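Local coordinates for phosphate-binding protein PstS 2 (Streptococcus pneumoniae, PDB 4H1X) that probably serves as the solute-binding component of the PstSACB ABC transporter complex, which imports phosphate, at residues T30-K35 with E249-F254; E84-K89 with E99-R104; D93-G98 with K138-K143; N240-V245 with T259-I264. One frame throughout, in Å; residues are numbered along the deposited sequence.

Contact 1. Residues T30-K35 with E249-F254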
# COMPACT_ATOMS: atom_id res chain seq x y z
N THR A 30 8.09 5.02 8.88
CA THR A 30 8.90 6.13 9.39
C THR A 30 9.24 5.99 10.90
O THR A 30 10.08 6.75 11.41
CB THR A 30 8.18 7.48 9.15
OG1 THR A 30 6.91 7.41 9.80
CG2 THR A 30 8.03 7.82 7.67
N GLY A 31 8.57 5.08 11.60
CA GLY A 31 8.77 4.86 13.03
C GLY A 31 8.02 5.81 13.94
O GLY A 31 8.32 5.89 15.14
N ILE A 32 7.03 6.54 13.37
CA ILE A 32 6.17 7.49 14.09
C ILE A 32 5.17 6.69 14.93
O ILE A 32 4.74 7.17 15.97
CB ILE A 32 5.49 8.46 13.08
CG1 ILE A 32 6.49 9.52 12.58
CG2 ILE A 32 4.23 9.14 13.64
CD1 ILE A 32 6.12 10.12 11.26
N LEU A 33 4.83 5.47 14.48
CA LEU A 33 3.94 4.55 15.17
C LEU A 33 4.84 3.60 15.94
O LEU A 33 5.51 2.76 15.33
CB LEU A 33 3.03 3.80 14.16
CG LEU A 33 2.03 2.77 14.71
CD1 LEU A 33 0.94 3.44 15.54
CD2 LEU A 33 1.39 1.99 13.59
N LYS A 34 4.93 3.79 17.27
CA LYS A 34 5.78 3.01 18.17
C LYS A 34 4.94 2.11 19.07
O LYS A 34 3.88 2.52 19.53
CB LYS A 34 6.67 3.92 19.03
CG LYS A 34 7.60 4.82 18.22
CD LYS A 34 9.01 4.86 18.80
CE LYS A 34 10.05 5.39 17.83
NZ LYS A 34 10.24 4.49 16.65
N LYS A 35 5.44 0.91 19.37
CA LYS A 35 4.76 -0.02 20.26
C LYS A 35 5.53 -0.16 21.57
O LYS A 35 6.64 -0.69 21.58
CB LYS A 35 4.55 -1.39 19.60
N GLU A 249 14.68 13.44 9.19
CA GLU A 249 13.96 14.69 9.00
C GLU A 249 12.51 14.39 8.74
O GLU A 249 11.66 15.06 9.31
CB GLU A 249 14.51 15.48 7.82
CG GLU A 249 15.71 16.35 8.16
CD GLU A 249 16.33 17.06 6.98
OE1 GLU A 249 16.24 16.55 5.84
OE2 GLU A 249 16.93 18.14 7.20
N LEU A 250 12.22 13.36 7.91
CA LEU A 250 10.86 12.97 7.57
C LEU A 250 10.05 12.66 8.83
O LEU A 250 8.95 13.20 9.00
CB LEU A 250 10.83 11.75 6.61
CG LEU A 250 9.46 11.38 6.05
CD1 LEU A 250 8.80 12.58 5.33
CD2 LEU A 250 9.57 10.18 5.11
N ALA A 251 10.60 11.82 9.71
CA ALA A 251 9.92 11.47 10.95
C ALA A 251 9.79 12.70 11.87
O ALA A 251 8.72 12.90 12.45
CB ALA A 251 10.65 10.34 11.66
N ASP A 252 10.84 13.57 11.91
CA ASP A 252 10.83 14.82 12.68
C ASP A 252 9.69 15.76 12.22
O ASP A 252 9.00 16.34 13.06
CB ASP A 252 12.17 15.55 12.55
CG ASP A 252 13.28 15.00 13.42
OD1 ASP A 252 13.05 13.99 14.13
OD2 ASP A 252 14.40 15.58 13.38
N VAL A 253 9.51 15.88 10.90
CA VAL A 253 8.46 16.74 10.34
C VAL A 253 7.06 16.18 10.68
O VAL A 253 6.23 16.92 11.22
CB VAL A 253 8.66 16.95 8.80
CG1 VAL A 253 7.44 17.62 8.18
CG2 VAL A 253 9.92 17.79 8.52
N PHE A 254 6.81 14.89 10.38
CA PHE A 254 5.47 14.33 10.58
C PHE A 254 5.12 14.12 12.06
O PHE A 254 3.92 14.09 12.36
CB PHE A 254 5.26 13.08 9.73
CG PHE A 254 4.87 13.48 8.31
CD1 PHE A 254 3.53 13.69 7.98
CD2 PHE A 254 5.84 13.74 7.35
CE1 PHE A 254 3.16 14.10 6.70
CE2 PHE A 254 5.47 14.14 6.06
CZ PHE A 254 4.13 14.29 5.73
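Thr30 and Ala251 bring the two backbones closest, with CA atoms 5.7 Å apart, where the C-terminal end of helix 21-30 abuts helix 247-254 in one lobe of the periplasmic-binding-protein fold. The first helix ends in a Schellman motif: Gly31 takes positive phi (83°), and the chain turns off into strand 33-35, which pairs with strand 40-42. No hydrogen bond joins the segments, so the evidence for their association is apolar contact. Thr30 OG1 sits between its own backbone N and carbonyl carbon (chi1 58°) and bonds back to Phe26 O, and this rotation leaves the methyl CG2 to face the other helix. CG2 lies 3.8 Å from Leu250 CD2, the two side chains crossing at about a right angle. The next residue, Ala251, adds its CB, 3.6 Å from Thr30 O, a van der Waals contact. Ile32 reaches past Ala251 toward Phe254, and in the conformer given, one of two deposited, its CD1 comes 3.4 Å from Phe254 CB; that short approach is therefore uncertain. The Phe254 ring itself turns elsewhere, meeting Phe26 of helix 21-30 edge-to-face and adding a second link between the helices. At the turn, Lys34 curls back over the helix end: its NZ donates a 2.8 Å hydrogen bond to Gly31 O, in the carbonyl plane and on a lone pair.

Contact 2. Residues E84-K89 with E99-R104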
# COMPACT_ATOMS: atom_id res chain seq x y z
N GLU A 84 12.66 13.80 -2.60
CA GLU A 84 13.55 12.65 -2.63
C GLU A 84 13.75 12.25 -1.16
O GLU A 84 13.75 13.12 -0.29
CB GLU A 84 14.88 13.01 -3.34
CG GLU A 84 14.66 13.32 -4.82
CD GLU A 84 15.92 13.57 -5.62
OE1 GLU A 84 17.00 13.73 -5.01
OE2 GLU A 84 15.82 13.62 -6.87
N ILE A 85 13.87 10.94 -0.87
CA ILE A 85 14.09 10.48 0.50
C ILE A 85 15.43 9.78 0.54
O ILE A 85 15.65 8.82 -0.21
CB ILE A 85 12.92 9.63 1.06
CG1 ILE A 85 11.68 10.50 1.30
CG2 ILE A 85 13.32 8.92 2.36
CD1 ILE A 85 10.73 10.50 0.24
N ASP A 86 16.35 10.30 1.38
CA ASP A 86 17.74 9.80 1.48
C ASP A 86 18.43 9.91 0.11
O ASP A 86 19.15 9.00 -0.31
CB ASP A 86 17.79 8.34 1.98
CG ASP A 86 17.27 8.05 3.38
OD1 ASP A 86 17.48 8.90 4.28
OD2 ASP A 86 16.75 6.93 3.59
N GLY A 87 18.15 11.01 -0.59
CA GLY A 87 18.67 11.30 -1.92
C GLY A 87 18.15 10.42 -3.05
O GLY A 87 18.65 10.53 -4.18
N VAL A 88 17.11 9.56 -2.77
CA VAL A 88 16.49 8.63 -3.75
C VAL A 88 15.14 9.17 -4.24
O VAL A 88 14.23 9.42 -3.45
CB VAL A 88 16.31 7.20 -3.16
CG1 VAL A 88 15.68 6.24 -4.18
CG2 VAL A 88 17.63 6.62 -2.63
N LYS A 89 15.00 9.28 -5.57
CA LYS A 89 13.78 9.73 -6.24
C LYS A 89 12.83 8.57 -6.35
O LYS A 89 13.22 7.52 -6.88
CB LYS A 89 14.11 10.28 -7.63
CG LYS A 89 12.89 10.65 -8.46
CD LYS A 89 13.30 11.06 -9.88
CE LYS A 89 12.10 11.39 -10.73
NZ LYS A 89 12.48 12.19 -11.93
N GLU A 99 15.85 0.68 -3.43
CA GLU A 99 16.56 1.91 -3.04
C GLU A 99 15.61 2.88 -2.34
O GLU A 99 16.03 3.60 -1.43
CB GLU A 99 17.13 2.61 -4.27
CG GLU A 99 18.44 2.08 -4.81
CD GLU A 99 18.93 3.01 -5.91
OE1 GLU A 99 18.54 2.80 -7.08
OE2 GLU A 99 19.58 4.03 -5.57
N TYR A 100 14.36 2.95 -2.81
CA TYR A 100 13.35 3.86 -2.25
C TYR A 100 12.69 3.18 -1.03
O TYR A 100 12.08 2.13 -1.17
CB TYR A 100 12.35 4.27 -3.32
CG TYR A 100 11.42 5.34 -2.82
CD1 TYR A 100 11.84 6.67 -2.72
CD2 TYR A 100 10.12 5.03 -2.41
CE1 TYR A 100 10.99 7.66 -2.24
CE2 TYR A 100 9.25 6.02 -1.96
CZ TYR A 100 9.69 7.33 -1.86
OH TYR A 100 8.83 8.30 -1.41
N PRO A 101 12.86 3.75 0.19
CA PRO A 101 12.42 3.04 1.41
C PRO A 101 10.94 3.12 1.80
O PRO A 101 10.50 2.23 2.55
CB PRO A 101 13.29 3.68 2.50
CG PRO A 101 13.51 5.06 2.02
CD PRO A 101 13.58 5.00 0.52
N LEU A 102 10.19 4.14 1.35
CA LEU A 102 8.77 4.26 1.70
C LEU A 102 7.94 3.42 0.75
O LEU A 102 7.44 3.91 -0.27
CB LEU A 102 8.28 5.71 1.68
CG LEU A 102 9.05 6.70 2.53
CD1 LEU A 102 8.63 8.09 2.17
CD2 LEU A 102 8.84 6.45 4.01
N GLN A 103 7.86 2.14 1.06
CA GLN A 103 7.12 1.19 0.24
C GLN A 103 6.72 0.02 1.09
O GLN A 103 7.33 -0.25 2.15
CB GLN A 103 7.96 0.71 -0.96
CG GLN A 103 9.25 -0.03 -0.54
CD GLN A 103 9.89 -0.76 -1.68
OE1 GLN A 103 9.41 -1.82 -2.13
NE2 GLN A 103 10.95 -0.19 -2.21
N ARG A 104 5.69 -0.68 0.63
CA ARG A 104 5.22 -1.87 1.31
C ARG A 104 4.70 -2.85 0.28
O ARG A 104 4.18 -2.43 -0.77
CB ARG A 104 4.12 -1.53 2.34
CG ARG A 104 2.96 -0.76 1.72
CD ARG A 104 1.78 -0.64 2.63
NE ARG A 104 0.74 0.19 2.01
CZ ARG A 104 -0.48 0.32 2.49
NH1 ARG A 104 -0.85 -0.31 3.59
NH2 ARG A 104 -1.37 1.07 1.85
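An apolar contact, partly buried and without cross-segment hydrogen bonds, packs Ile85 and Val88 against Tyr100, Pro101 and Leu102. It joins the type I' turn at the end of strand 81-85 to the loop leading into strand 103-110; helix 92-96 lies between them in sequence. The turn runs from Ile85 to Val88 and is closed by a reciprocal pair of backbone bonds, Ile85 N to Val88 O and Val88 N to Ile85 O, each 3.0 Å. It thereby holds both hydrophobic residues toward the loop. Ile85 divides its branches: CG2 meets Pro101 CG at 3.9 Å, whereas CD1 reaches Leu102 CD1 and the phenol end of Tyr100. Both Ile85 and Leu102 have two deposited conformers, so the distances from these side chains hold for the given copies. Val88 covers the backbone end of the tyrosine; its CG1, anti to the backbone N (chi1 -179°), lies 4.0 Å from Tyr100 CB. Val88 O approaches the ring edge, in plane, 3.7 Å from CD1. Beyond this contact, Tyr100 OH is hydrogen-bonded to Ile232 O, which anchors the ring against strand 223-236, and Met247 of helix 247-254 packs on Ile85, Pro101 and Leu102. Leu102 is the centre of an inverse gamma turn, whose Gln103 N to Pro101 O bond is weak. A stronger brace comes from Gln103 NE2, also bonded to Val95 O, which donates to Tyr100 O at 2.8 Å in a nearly straight bond (175°).

Contact 3. Residues D93-G98 with K138-K143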
# COMPACT_ATOMS: atom_id res chain seq x y z
N ASP A 93 11.51 2.09 -10.88
CA ASP A 93 12.85 1.53 -10.77
C ASP A 93 13.42 1.51 -9.34
O ASP A 93 14.01 0.50 -8.96
CB ASP A 93 13.80 2.29 -11.72
CG ASP A 93 13.57 1.98 -13.19
OD1 ASP A 93 12.82 1.01 -13.50
OD2 ASP A 93 14.15 2.69 -14.04
N THR A 94 13.27 2.59 -8.56
CA THR A 94 13.86 2.66 -7.21
C THR A 94 13.00 1.91 -6.18
O THR A 94 13.54 1.48 -5.14
CB THR A 94 14.13 4.10 -6.77
OG1 THR A 94 12.92 4.85 -6.84
CG2 THR A 94 15.23 4.78 -7.64
N VAL A 95 11.70 1.72 -6.48
CA VAL A 95 10.86 0.92 -5.60
C VAL A 95 11.25 -0.55 -5.84
O VAL A 95 11.51 -1.26 -4.87
CB VAL A 95 9.35 1.17 -5.81
CG1 VAL A 95 8.51 0.11 -5.06
CG2 VAL A 95 8.96 2.58 -5.37
N LEU A 96 11.30 -0.96 -7.13
CA LEU A 96 11.66 -2.33 -7.53
C LEU A 96 13.02 -2.78 -6.98
O LEU A 96 13.10 -3.85 -6.38
CB LEU A 96 11.67 -2.44 -9.07
CG LEU A 96 10.33 -2.75 -9.73
CD1 LEU A 96 10.44 -2.64 -11.24
CD2 LEU A 96 9.82 -4.13 -9.32
N ASP A 97 14.06 -1.96 -7.13
CA ASP A 97 15.39 -2.35 -6.66
C ASP A 97 15.60 -2.10 -5.13
O ASP A 97 16.71 -2.33 -4.65
CB ASP A 97 16.50 -1.68 -7.50
CG ASP A 97 16.66 -0.18 -7.36
OD1 ASP A 97 16.07 0.40 -6.42
OD2 ASP A 97 17.36 0.43 -8.20
N GLY A 98 14.57 -1.66 -4.42
CA GLY A 98 14.63 -1.42 -2.97
C GLY A 98 15.41 -0.20 -2.50
O GLY A 98 15.61 -0.04 -1.29
N LYS A 138 -1.99 1.56 -11.37
CA LYS A 138 -0.87 2.42 -10.96
C LYS A 138 -0.05 1.88 -9.75
O LYS A 138 0.66 2.64 -9.10
CB LYS A 138 -1.37 3.86 -10.67
CG LYS A 138 -2.15 4.51 -11.84
CD LYS A 138 -1.25 4.91 -12.99
CE LYS A 138 -1.88 5.96 -13.87
NZ LYS A 138 -0.86 6.73 -14.63
N PHE A 139 -0.05 0.56 -9.54
CA PHE A 139 0.84 -0.07 -8.56
C PHE A 139 2.08 -0.57 -9.31
O PHE A 139 2.07 -0.63 -10.54
CB PHE A 139 0.14 -1.23 -7.83
CG PHE A 139 -0.95 -0.73 -6.91
CD1 PHE A 139 -0.65 -0.22 -5.65
CD2 PHE A 139 -2.28 -0.79 -7.31
CE1 PHE A 139 -1.66 0.27 -4.82
CE2 PHE A 139 -3.29 -0.31 -6.47
CZ PHE A 139 -2.98 0.21 -5.23
N ILE A 140 3.12 -0.93 -8.58
CA ILE A 140 4.34 -1.45 -9.20
C ILE A 140 4.35 -2.99 -9.18
O ILE A 140 4.05 -3.60 -8.15
CB ILE A 140 5.56 -0.82 -8.51
CG1 ILE A 140 5.61 0.69 -8.85
CG2 ILE A 140 6.86 -1.54 -8.90
CD1 ILE A 140 6.28 1.58 -7.83
N GLU A 141 4.66 -3.60 -10.34
CA GLU A 141 4.72 -5.04 -10.54
C GLU A 141 6.14 -5.54 -10.20
O GLU A 141 7.09 -5.24 -10.92
CB GLU A 141 4.30 -5.38 -11.99
CG GLU A 141 4.29 -6.86 -12.35
CD GLU A 141 3.49 -7.72 -11.39
OE1 GLU A 141 2.24 -7.69 -11.44
OE2 GLU A 141 4.13 -8.39 -10.54
N ALA A 142 6.27 -6.30 -9.09
CA ALA A 142 7.54 -6.86 -8.61
C ALA A 142 8.04 -8.04 -9.47
O ALA A 142 9.25 -8.24 -9.60
CB ALA A 142 7.40 -7.32 -7.17
N LYS A 143 7.11 -8.83 -10.03
CA LYS A 143 7.46 -9.99 -10.84
C LYS A 143 7.95 -9.58 -12.22
O LYS A 143 7.42 -8.65 -12.84
CB LYS A 143 6.28 -10.97 -10.96
CG LYS A 143 5.76 -11.50 -9.63
CD LYS A 143 6.63 -12.61 -9.03
CE LYS A 143 6.64 -12.59 -7.52
NZ LYS A 143 7.31 -13.79 -6.95
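The last turn of helix 92-96, which carries Val95 and Leu96, packs against the extended loop that follows helix 128-136 in this periplasmic-binding-protein fold. Leu96 and Ala142 have the nearest CA atoms, 6.2 Å apart. Ile140 supplies two separate methyls to the helix. Its CD1 sits over the branch of Val95, 3.7 Å from CB and 3.8 Å from both CG1 and CG2, so it meets the whole fork and not one methyl alone. Its CG2, anti to the backbone N (chi1 -69°, measured to CG1), lies 3.8 Å from Leu96 CG. Leu96 then extends along the loop backbone: CD2 is 3.4 Å from Glu141 O and 3.6 Å from Ala142 CA, van der Waals contacts on a largely solvent-facing side. Strand 223-236 backs the contact, since Val95 and Ala142 both touch Leu229 and the Ile140 backbone is hydrogen-bonded to that residue. The Glu141 side chain leaves the loop backbone away from the helix and folds back locally: Lys143 N donates to the anti lone pair of Glu141 OE2 at 3.1 Å.

Contact 4. Residues N240-V245 with T259-I264; sequences NKASQV and TTWDKI
Asn240 points its amide nitrogen into the face of the Trp261 indole. ND2 stands 3.1 Å above the ring plane, offset toward the rim, and the amide and ring planes are 85° apart, so the amide stands upright over the indole and is not stacked flat on it. CZ2, CE2 and CH2 of Trp261 all lie 3.3 Å from Asn240 ND2, which places the nitrogen over the six-membered ring. Which end of the amide faces the ring is supported by the other end: Asn240 OD1 accepts from Ala242 N at 2.9 Å, an Asx turn, with the donor tilted 28° from the carbonyl plane. With CG anti to the backbone N (chi1 -160°), the side chain can serve the turn and the ring together. Trp261 NE1 is hydrogen-bonded to Asn66 O, which helps hold the indole in place. Beside this pair, Ile264 packs against the chain as it enters strand 244-245, the partner of strand 81-85 in the main sheet. Its CG2 is shared among three neighbours, lying 3.8 Å from Ala242 CB, 3.8 Å from Gln244 O and 3.9 Å from Val245 CG1. Ile264 follows the short 3-10 segment 261-263, and its N is bonded to Trp261 O at 2.9 Å, keeping the two residues close. Since no hydrogen bond crosses between the segments, cohesion rests on apolar packing and on the amide over the indole, where the partly positive amino group probably gains electrostatically from the electron-rich ring face.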
# COMPACT_ATOMS: atom_id res chain seq x y z
N ASN A 240 7.67 25.15 -3.21
CA ASN A 240 8.66 24.77 -2.21
C ASN A 240 10.00 24.43 -2.86
O ASN A 240 10.08 23.50 -3.67
CB ASN A 240 8.16 23.57 -1.38
CG ASN A 240 8.86 23.42 -0.05
OD1 ASN A 240 10.06 23.68 0.08
ND2 ASN A 240 8.13 22.97 0.96
N LYS A 241 11.05 25.18 -2.50
CA LYS A 241 12.42 25.01 -3.01
C LYS A 241 13.08 23.72 -2.47
O LYS A 241 13.99 23.22 -3.12
CB LYS A 241 13.31 26.25 -2.73
CG LYS A 241 13.82 26.40 -1.30
CD LYS A 241 14.95 27.43 -1.22
CE LYS A 241 15.59 27.50 0.15
NZ LYS A 241 16.62 28.57 0.24
N ALA A 242 12.60 23.17 -1.33
CA ALA A 242 13.12 21.90 -0.78
C ALA A 242 12.89 20.75 -1.77
O ALA A 242 11.84 20.70 -2.41
CB ALA A 242 12.43 21.57 0.54
N SER A 243 13.86 19.84 -1.91
CA SER A 243 13.72 18.75 -2.87
C SER A 243 14.04 17.41 -2.25
O SER A 243 13.76 16.38 -2.85
CB SER A 243 14.61 18.99 -4.09
OG SER A 243 15.98 18.97 -3.74
N GLN A 244 14.67 17.41 -1.06
CA GLN A 244 15.00 16.14 -0.42
C GLN A 244 14.97 16.23 1.10
O GLN A 244 15.25 17.28 1.68
CB GLN A 244 16.37 15.59 -0.90
CG GLN A 244 17.58 16.43 -0.53
CD GLN A 244 18.84 15.79 -1.03
OE1 GLN A 244 19.53 16.33 -1.90
NE2 GLN A 244 19.17 14.61 -0.49
N VAL A 245 14.63 15.10 1.72
CA VAL A 245 14.64 14.97 3.18
C VAL A 245 15.27 13.66 3.54
O VAL A 245 15.11 12.68 2.82
CB VAL A 245 13.23 15.11 3.85
CG1 VAL A 245 12.78 16.57 3.89
CG2 VAL A 245 12.18 14.23 3.19
N THR A 259 9.56 22.12 12.64
CA THR A 259 8.35 22.85 12.25
C THR A 259 8.53 24.01 11.28
O THR A 259 7.53 24.67 10.96
CB THR A 259 7.68 23.40 13.53
OG1 THR A 259 8.58 24.32 14.14
CG2 THR A 259 7.31 22.31 14.53
N THR A 260 9.76 24.30 10.84
CA THR A 260 9.96 25.40 9.90
C THR A 260 10.73 24.91 8.69
O THR A 260 11.62 24.07 8.83
CB THR A 260 10.64 26.60 10.56
OG1 THR A 260 11.80 26.14 11.24
CG2 THR A 260 9.72 27.34 11.51
N TRP A 261 10.40 25.44 7.50
CA TRP A 261 11.03 25.01 6.25
C TRP A 261 12.51 25.37 6.14
O TRP A 261 13.25 24.61 5.52
CB TRP A 261 10.26 25.57 5.05
CG TRP A 261 9.03 24.76 4.78
CD1 TRP A 261 7.74 25.12 5.00
CD2 TRP A 261 9.00 23.40 4.34
NE1 TRP A 261 6.89 24.08 4.67
CE2 TRP A 261 7.64 23.01 4.27
CE3 TRP A 261 9.99 22.47 3.97
CZ2 TRP A 261 7.25 21.74 3.87
CZ3 TRP A 261 9.59 21.20 3.56
CH2 TRP A 261 8.24 20.84 3.54
N ASP A 262 12.96 26.46 6.80
CA ASP A 262 14.37 26.87 6.75
C ASP A 262 15.31 25.78 7.34
O ASP A 262 16.50 25.78 7.02
CB ASP A 262 14.59 28.24 7.44
CG ASP A 262 14.41 28.28 8.95
OD1 ASP A 262 13.61 27.49 9.47
OD2 ASP A 262 15.03 29.16 9.59
N LYS A 263 14.78 24.84 8.17
CA LYS A 263 15.57 23.75 8.76
C LYS A 263 15.84 22.64 7.73
O LYS A 263 16.69 21.77 7.96
CB LYS A 263 14.87 23.19 10.01
CG LYS A 263 15.57 23.54 11.33
CD LYS A 263 16.45 22.40 11.83
CE LYS A 263 17.31 22.79 13.01
NZ LYS A 263 18.14 21.66 13.50
N ILE A 264 15.12 22.67 6.59
CA ILE A 264 15.27 21.70 5.50
C ILE A 264 16.10 22.38 4.40
O ILE A 264 15.63 23.33 3.77
CB ILE A 264 13.90 21.18 4.98
CG1 ILE A 264 13.02 20.54 6.11
CG2 ILE A 264 14.06 20.24 3.76
CD1 ILE A 264 13.58 19.28 6.79

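Overall arrangement
From the N terminus, contact 1 opens at the end of helix 21-30 and closes only at helix 247-254, a loop of more than 200 residues that contains contacts 2 and 3. Contact 2 opens next, at the end of strand 81-85, and crosses contact 3, which opens in helix 92-96 before residues 99-104 close contact 2. Contact 3 closes at residues 138-143, tying helix 92-96 to the loop after helix 128-136; Thr94 bonds to Lys89 and Tyr100 join it to contact 2. Contact 4 opens before contact 1 closes and ends after it, so these two cross around helix 247-254. Leu250 on Leu102 couples contacts 1 and 2, while paired strands 81-85 and 244-245 couple contacts 2 and 4.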